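Local coordinates for phage tail sheath protein (Desulfitobacterium hafniense, PDB 3HXL) that probably assembles into the contractile sheath around the tail tube of a phage or prophage-derived particle, at residues K130-D138 and W158-E169; Y88-A96 and A107-N115. All coordinates share one frame; numbering follows the deposited sequence.

Contact 1: K130-D138 and W158-E169; sequences KFDVSTLVD and WVIFSGTGALTE
V137 sits squarely on the indole of W158: its CG2 methyl lies 3.8 Å from the centroid of the six-membered ring, 14° off the normal, a CH-pi contact made over the face. With chi1 at 178°, CG1 stands anti to the backbone N, and the second methyl reaches the outer rim of the same ring, 4.0 Å from W158 CH2. The valine and the tryptophan approach from facing sides, and L142 of strand 140-147 packs against both. A second CH-pi contact marks the far end, where L167 CB stands 4.2 Å from the centroid of the F131 ring and almost on its normal. L167 runs past the ring against the direction of F131, which brings L167 CD1 back to F131 CD1 at 4.1 Å.

Of the side-chain meetings, that of V137 with W158 is the closest-packed. Between the two ends the T135 hydroxyl lies among apolar groups. V133 divides its methyls, CG1 going to F161 CE1 at 4.1 Å and CG2 to L167 CD1. T135 uses both branches: CG2 meets W158 CB, while OG1 faces V159 CG2 tip to tip and makes a weak hydrogen bond to N156 outside the contact.

The side toward E169 is looser. Its CG only grazes the edge of the F131 ring, 4.2 Å from CE2, and its carboxylate turns to the backbone N of E123; G163 to A166 are exposed. No hydrogen bond crosses between the segments. Strands 131-137 and 159-162 belong to different antiparallel sheets, their axes 10.3 Å apart at 146°. The alternate inward residues F131, V133, T135 and V137 meet W158, V159 and F161, and L167 from the chain after the strand, between the two sheets of a beta-sandwich, as the family name of this domain implies.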
# COMPACT_ATOMS: atom_id res chain seq x y z
N LYS A 130 45.54 -4.75 18.75
CA LYS A 130 44.26 -4.75 18.05
C LYS A 130 43.38 -3.59 18.48
O LYS A 130 43.62 -2.98 19.52
CB LYS A 130 43.53 -6.07 18.30
CG LYS A 130 44.26 -7.28 17.75
CD LYS A 130 43.52 -8.56 18.08
CE LYS A 130 44.18 -9.76 17.44
NZ LYS A 130 44.22 -9.60 15.96
N PHE A 131 42.38 -3.27 17.68
CA PHE A 131 41.48 -2.18 18.00
C PHE A 131 40.03 -2.66 18.03
O PHE A 131 39.67 -3.59 17.31
CB PHE A 131 41.58 -1.05 16.97
CG PHE A 131 42.95 -0.46 16.83
CD1 PHE A 131 43.95 -1.14 16.16
CD2 PHE A 131 43.23 0.80 17.36
CE1 PHE A 131 45.22 -0.58 16.01
CE2 PHE A 131 44.50 1.37 17.22
CZ PHE A 131 45.49 0.68 16.54
N ASP A 132 39.22 -2.04 18.87
CA ASP A 132 37.81 -2.38 18.94
C ASP A 132 37.07 -1.27 18.22
O ASP A 132 36.96 -0.15 18.73
CB ASP A 132 37.34 -2.47 20.40
CG ASP A 132 37.87 -3.70 21.12
OD1 ASP A 132 37.87 -4.79 20.51
OD2 ASP A 132 38.27 -3.57 22.29
N VAL A 133 36.58 -1.57 17.02
CA VAL A 133 35.85 -0.58 16.23
C VAL A 133 34.35 -0.79 16.42
O VAL A 133 33.79 -1.79 15.98
CB VAL A 133 36.19 -0.69 14.73
CG1 VAL A 133 35.50 0.43 13.95
CG2 VAL A 133 37.69 -0.61 14.54
N SER A 134 33.72 0.15 17.10
CA SER A 134 32.29 0.05 17.36
C SER A 134 31.48 1.09 16.61
O SER A 134 31.93 2.22 16.40
CB SER A 134 32.04 0.15 18.86
OG SER A 134 32.67 -0.92 19.55
N THR A 135 30.29 0.69 16.19
CA THR A 135 29.39 1.57 15.47
C THR A 135 28.22 1.87 16.41
O THR A 135 27.51 0.96 16.84
CB THR A 135 28.85 0.90 14.18
OG1 THR A 135 29.95 0.51 13.36
CG2 THR A 135 27.97 1.87 13.40
N LEU A 136 28.05 3.14 16.74
CA LEU A 136 26.98 3.56 17.63
C LEU A 136 25.89 4.31 16.89
O LEU A 136 26.15 5.08 15.97
CB LEU A 136 27.52 4.46 18.74
CG LEU A 136 28.20 3.81 19.95
CD1 LEU A 136 29.37 2.96 19.52
CD2 LEU A 136 28.65 4.90 20.91
N VAL A 137 24.65 4.05 17.30
CA VAL A 137 23.48 4.70 16.72
C VAL A 137 22.68 5.23 17.90
O VAL A 137 22.18 4.46 18.72
CB VAL A 137 22.62 3.70 15.93
CG1 VAL A 137 21.38 4.39 15.40
CG2 VAL A 137 23.43 3.11 14.79
N ASP A 138 22.56 6.55 17.98
CA ASP A 138 21.86 7.20 19.08
C ASP A 138 22.52 6.79 20.40
O ASP A 138 21.84 6.58 21.40
CB ASP A 138 20.38 6.82 19.11
CG ASP A 138 19.58 7.45 17.99
OD1 ASP A 138 19.88 8.60 17.62
OD2 ASP A 138 18.64 6.80 17.50
N TRP A 158 24.92 -0.68 9.04
CA TRP A 158 24.83 0.77 9.14
C TRP A 158 25.84 1.58 8.34
O TRP A 158 25.51 2.65 7.83
CB TRP A 158 24.93 1.19 10.60
CG TRP A 158 23.78 0.74 11.41
CD1 TRP A 158 23.68 -0.41 12.13
CD2 TRP A 158 22.55 1.44 11.59
NE1 TRP A 158 22.45 -0.47 12.76
CE2 TRP A 158 21.74 0.65 12.44
CE3 TRP A 158 22.05 2.66 11.11
CZ2 TRP A 158 20.45 1.04 12.82
CZ3 TRP A 158 20.77 3.05 11.49
CH2 TRP A 158 19.99 2.24 12.34
N VAL A 159 27.07 1.08 8.24
CA VAL A 159 28.10 1.81 7.51
C VAL A 159 29.03 0.94 6.67
O VAL A 159 29.08 -0.29 6.82
CB VAL A 159 29.00 2.63 8.47
CG1 VAL A 159 28.15 3.60 9.27
CG2 VAL A 159 29.77 1.69 9.39
N ILE A 160 29.76 1.61 5.79
CA ILE A 160 30.73 0.99 4.91
C ILE A 160 32.08 1.59 5.28
O ILE A 160 32.21 2.81 5.41
CB ILE A 160 30.45 1.31 3.42
CG1 ILE A 160 29.07 0.77 3.01
CG2 ILE A 160 31.54 0.71 2.54
CD1 ILE A 160 28.95 -0.74 3.08
N PHE A 161 33.08 0.74 5.48
CA PHE A 161 34.42 1.21 5.84
C PHE A 161 35.28 1.34 4.59
O PHE A 161 35.25 0.48 3.71
CB PHE A 161 35.07 0.23 6.81
CG PHE A 161 34.33 0.08 8.10
CD1 PHE A 161 34.38 1.08 9.07
CD2 PHE A 161 33.57 -1.06 8.35
CE1 PHE A 161 33.68 0.94 10.27
CE2 PHE A 161 32.86 -1.20 9.55
CZ PHE A 161 32.92 -0.20 10.50
N SER A 162 36.03 2.43 4.51
CA SER A 162 36.90 2.66 3.36
C SER A 162 38.25 3.23 3.80
O SER A 162 38.37 3.78 4.90
CB SER A 162 36.24 3.63 2.37
OG SER A 162 35.96 4.88 2.99
N GLY A 163 39.25 3.08 2.94
CA GLY A 163 40.58 3.57 3.26
C GLY A 163 41.58 2.44 3.30
O GLY A 163 41.24 1.29 3.03
N THR A 164 42.82 2.76 3.66
CA THR A 164 43.86 1.74 3.72
C THR A 164 44.91 2.09 4.76
O THR A 164 45.10 3.26 5.10
CB THR A 164 44.54 1.58 2.35
OG1 THR A 164 45.69 0.74 2.47
CG2 THR A 164 44.95 2.93 1.79
N GLY A 165 45.59 1.08 5.28
CA GLY A 165 46.61 1.32 6.28
C GLY A 165 46.19 1.04 7.71
O GLY A 165 45.31 0.23 7.97
N ALA A 166 46.83 1.73 8.64
CA ALA A 166 46.56 1.55 10.06
C ALA A 166 45.43 2.40 10.61
O ALA A 166 45.13 3.48 10.10
CB ALA A 166 47.83 1.80 10.86
N LEU A 167 44.83 1.90 11.68
CA LEU A 167 43.74 2.59 12.35
C LEU A 167 44.28 3.56 13.39
O LEU A 167 45.41 3.42 13.86
CB LEU A 167 42.82 1.57 13.02
CG LEU A 167 41.97 0.68 12.11
CD1 LEU A 167 41.53 -0.56 12.87
CD2 LEU A 167 40.76 1.47 11.61
N THR A 168 43.44 4.53 13.74
CA THR A 168 43.75 5.55 14.73
C THR A 168 42.58 5.59 15.71
O THR A 168 41.42 5.48 15.29
CB THR A 168 43.91 6.94 14.09
OG1 THR A 168 45.14 7.01 13.36
CG2 THR A 168 43.88 8.03 15.15
N GLU A 169 42.87 5.75 16.99
CA GLU A 169 41.82 5.79 18.01
C GLU A 169 40.94 7.04 17.94
O GLU A 169 41.31 8.04 17.34
CB GLU A 169 42.42 5.70 19.41
CG GLU A 169 42.88 4.31 19.82
CD GLU A 169 43.30 4.26 21.28
OE1 GLU A 169 44.27 4.97 21.65
OE2 GLU A 169 42.66 3.53 22.06

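Contact 2: Y88-A96 and A107-N115; sequences YRLNAGTKA and AKWGGARGN
R89 carries CG anti to the backbone N (chi1 -176°) and stays extended to NE, a straight reach that delivers its guanidinium end-on to the carbonyl of G110. NH1 and NH2 both donate to G110 O, at 3.0 and 2.9 Å, with the oxygen in the guanidinium plane and the two nitrogens on one face of the carbonyl plane. NH1 also bonds to G45 O, and NE has a weak bond to N91 OD1, which further fixes the rotation of the group. K95 sets out differently, CG anti to the carbonyl carbon (chi1 -62°), then runs extended alongside the 107-110 backbone; its CG packs 3.6 Å from G110 N, and NZ reaches A107 O through a water.

These contacts lie where the chain leaves strand 84-89 of the mixed sheet and enters the beta-sandwich domain, A96 leading directly into hairpin 97-100/103-107. The hairpin's base is closed by A107 N donating to A96 O, 2.9 Å and nearly straight at 178°. G111 N gives a second backbone bond to T94 O at 3.0 Å. G110 CA lies 3.4 Å from A92 O in a CA-H...O contact. A water takes the N-H of A96 and donates to both W109 O and G111 O, while A96 CB rests on the 3-10 turn, 3.4 Å from G114 C.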
# COMPACT_ATOMS: atom_id res chain seq x y z
N TYR A 88 7.93 2.64 -1.17
CA TYR A 88 8.89 3.16 -2.13
C TYR A 88 9.50 4.45 -1.57
O TYR A 88 8.79 5.41 -1.33
CB TYR A 88 8.18 3.45 -3.45
CG TYR A 88 9.08 3.78 -4.60
CD1 TYR A 88 9.62 2.78 -5.41
CD2 TYR A 88 9.38 5.11 -4.92
CE1 TYR A 88 10.42 3.08 -6.51
CE2 TYR A 88 10.18 5.43 -6.02
CZ TYR A 88 10.69 4.41 -6.81
OH TYR A 88 11.46 4.72 -7.90
N ARG A 89 10.81 4.45 -1.35
CA ARG A 89 11.46 5.65 -0.84
C ARG A 89 11.81 6.54 -2.04
O ARG A 89 12.60 6.17 -2.89
CB ARG A 89 12.73 5.32 -0.06
CG ARG A 89 13.36 6.56 0.54
CD ARG A 89 14.75 6.32 1.11
NE ARG A 89 15.30 7.56 1.64
CZ ARG A 89 16.52 7.69 2.15
NH1 ARG A 89 17.34 6.65 2.19
NH2 ARG A 89 16.91 8.87 2.61
N LEU A 90 11.20 7.72 -2.07
CA LEU A 90 11.36 8.68 -3.16
C LEU A 90 12.67 9.44 -3.24
O LEU A 90 13.01 9.98 -4.29
CB LEU A 90 10.22 9.70 -3.09
CG LEU A 90 8.78 9.20 -3.21
CD1 LEU A 90 7.86 10.19 -2.53
CD2 LEU A 90 8.40 8.99 -4.67
N ASN A 91 13.40 9.51 -2.13
CA ASN A 91 14.65 10.26 -2.07
C ASN A 91 15.86 9.41 -1.69
O ASN A 91 15.77 8.55 -0.81
CB ASN A 91 14.50 11.40 -1.07
CG ASN A 91 14.21 10.90 0.34
OD1 ASN A 91 13.39 9.99 0.53
ND2 ASN A 91 14.87 11.49 1.32
N ALA A 92 16.98 9.67 -2.36
CA ALA A 92 18.22 8.95 -2.09
C ALA A 92 19.01 9.70 -1.02
O ALA A 92 19.83 9.12 -0.31
CB ALA A 92 19.05 8.83 -3.36
N GLY A 93 18.76 11.00 -0.92
CA GLY A 93 19.44 11.82 0.07
C GLY A 93 20.96 11.80 -0.03
O GLY A 93 21.52 11.29 -1.00
N THR A 94 21.62 12.37 0.97
CA THR A 94 23.08 12.41 1.01
C THR A 94 23.60 11.58 2.18
O THR A 94 23.11 11.70 3.31
CB THR A 94 23.60 13.86 1.16
OG1 THR A 94 23.21 14.63 0.01
CG2 THR A 94 25.12 13.87 1.26
N LYS A 95 24.59 10.74 1.91
CA LYS A 95 25.18 9.87 2.92
C LYS A 95 26.07 10.61 3.91
O LYS A 95 26.94 11.39 3.52
CB LYS A 95 25.99 8.76 2.24
CG LYS A 95 25.16 7.85 1.35
CD LYS A 95 26.00 6.79 0.67
CE LYS A 95 25.14 5.85 -0.15
NZ LYS A 95 25.95 4.78 -0.79
N ALA A 96 25.84 10.37 5.20
CA ALA A 96 26.66 11.00 6.22
C ALA A 96 27.98 10.24 6.25
O ALA A 96 28.05 9.08 5.84
CB ALA A 96 25.98 10.92 7.57
N ALA A 107 27.79 6.20 5.80
CA ALA A 107 26.48 5.60 6.01
C ALA A 107 26.11 4.70 4.84
O ALA A 107 26.47 4.97 3.69
CB ALA A 107 25.43 6.69 6.18
N LYS A 108 25.39 3.62 5.12
CA LYS A 108 24.97 2.68 4.09
C LYS A 108 23.98 3.34 3.13
O LYS A 108 24.03 3.11 1.92
CB LYS A 108 24.32 1.45 4.73
CG LYS A 108 23.97 0.34 3.74
CD LYS A 108 23.42 -0.88 4.46
CE LYS A 108 23.10 -2.02 3.50
NZ LYS A 108 22.54 -3.19 4.24
N TRP A 109 23.09 4.16 3.68
CA TRP A 109 22.09 4.86 2.88
C TRP A 109 22.16 6.36 3.16
O TRP A 109 22.59 6.77 4.23
CB TRP A 109 20.67 4.36 3.22
CG TRP A 109 20.44 2.89 2.97
CD1 TRP A 109 20.08 1.95 3.90
CD2 TRP A 109 20.56 2.20 1.72
NE1 TRP A 109 19.98 0.71 3.30
CE2 TRP A 109 20.27 0.84 1.97
CE3 TRP A 109 20.90 2.60 0.42
CZ2 TRP A 109 20.30 -0.13 0.95
CZ3 TRP A 109 20.93 1.63 -0.59
CH2 TRP A 109 20.64 0.29 -0.31
N GLY A 110 21.75 7.16 2.19
CA GLY A 110 21.76 8.60 2.38
C GLY A 110 20.58 8.97 3.27
O GLY A 110 19.61 8.22 3.35
N GLY A 111 20.68 10.12 3.93
CA GLY A 111 19.60 10.56 4.80
C GLY A 111 20.14 11.15 6.09
O GLY A 111 21.31 10.96 6.43
N ALA A 112 19.27 11.86 6.80
CA ALA A 112 19.64 12.49 8.06
C ALA A 112 19.89 11.45 9.15
O ALA A 112 20.53 11.74 10.16
CB ALA A 112 18.54 13.45 8.51
N ARG A 113 19.39 10.24 8.94
CA ARG A 113 19.58 9.18 9.92
C ARG A 113 21.06 8.84 10.04
O ARG A 113 21.51 8.33 11.07
CB ARG A 113 18.77 7.95 9.51
CG ARG A 113 18.87 6.76 10.45
CD ARG A 113 18.62 7.15 11.90
NE ARG A 113 18.21 5.99 12.69
CZ ARG A 113 18.11 5.97 14.01
NH1 ARG A 113 18.39 7.06 14.72
NH2 ARG A 113 17.71 4.86 14.63
N GLY A 114 21.83 9.13 8.99
CA GLY A 114 23.25 8.86 9.04
C GLY A 114 23.96 9.71 10.08
O GLY A 114 25.00 9.31 10.61
N ASN A 115 23.41 10.88 10.39
CA ASN A 115 24.03 11.75 11.39
C ASN A 115 23.85 11.24 12.82
O ASN A 115 24.42 11.81 13.76
CB ASN A 115 23.49 13.18 11.28
CG ASN A 115 23.67 13.77 9.90
OD1 ASN A 115 24.74 13.66 9.29
ND2 ASN A 115 22.63 14.43 9.40
O HOH W 1 20.24 6.47 -0.29
O HOH W 2 27.41 3.71 1.43
O HOH W 3 23.35 8.82 5.77

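In the fold
Contact 2 comes first along the chain, and both its segments are complete before contact 1 begins; the two centres lie about 20 Å apart. Contact 1 packs the two sheets of the beta-sandwich together, about 38 Å out from the centre of the chain, whereas contact 2, about 22 Å out, sits where this domain joins the sheet containing strand 84-89. They meet directly, so the inner end of the sandwich is joined to 107-115 at two points: R113 forms a salt bridge with D138, just after strand 131-137, and W158 O probably accepts a hydrogen bond from K108 N.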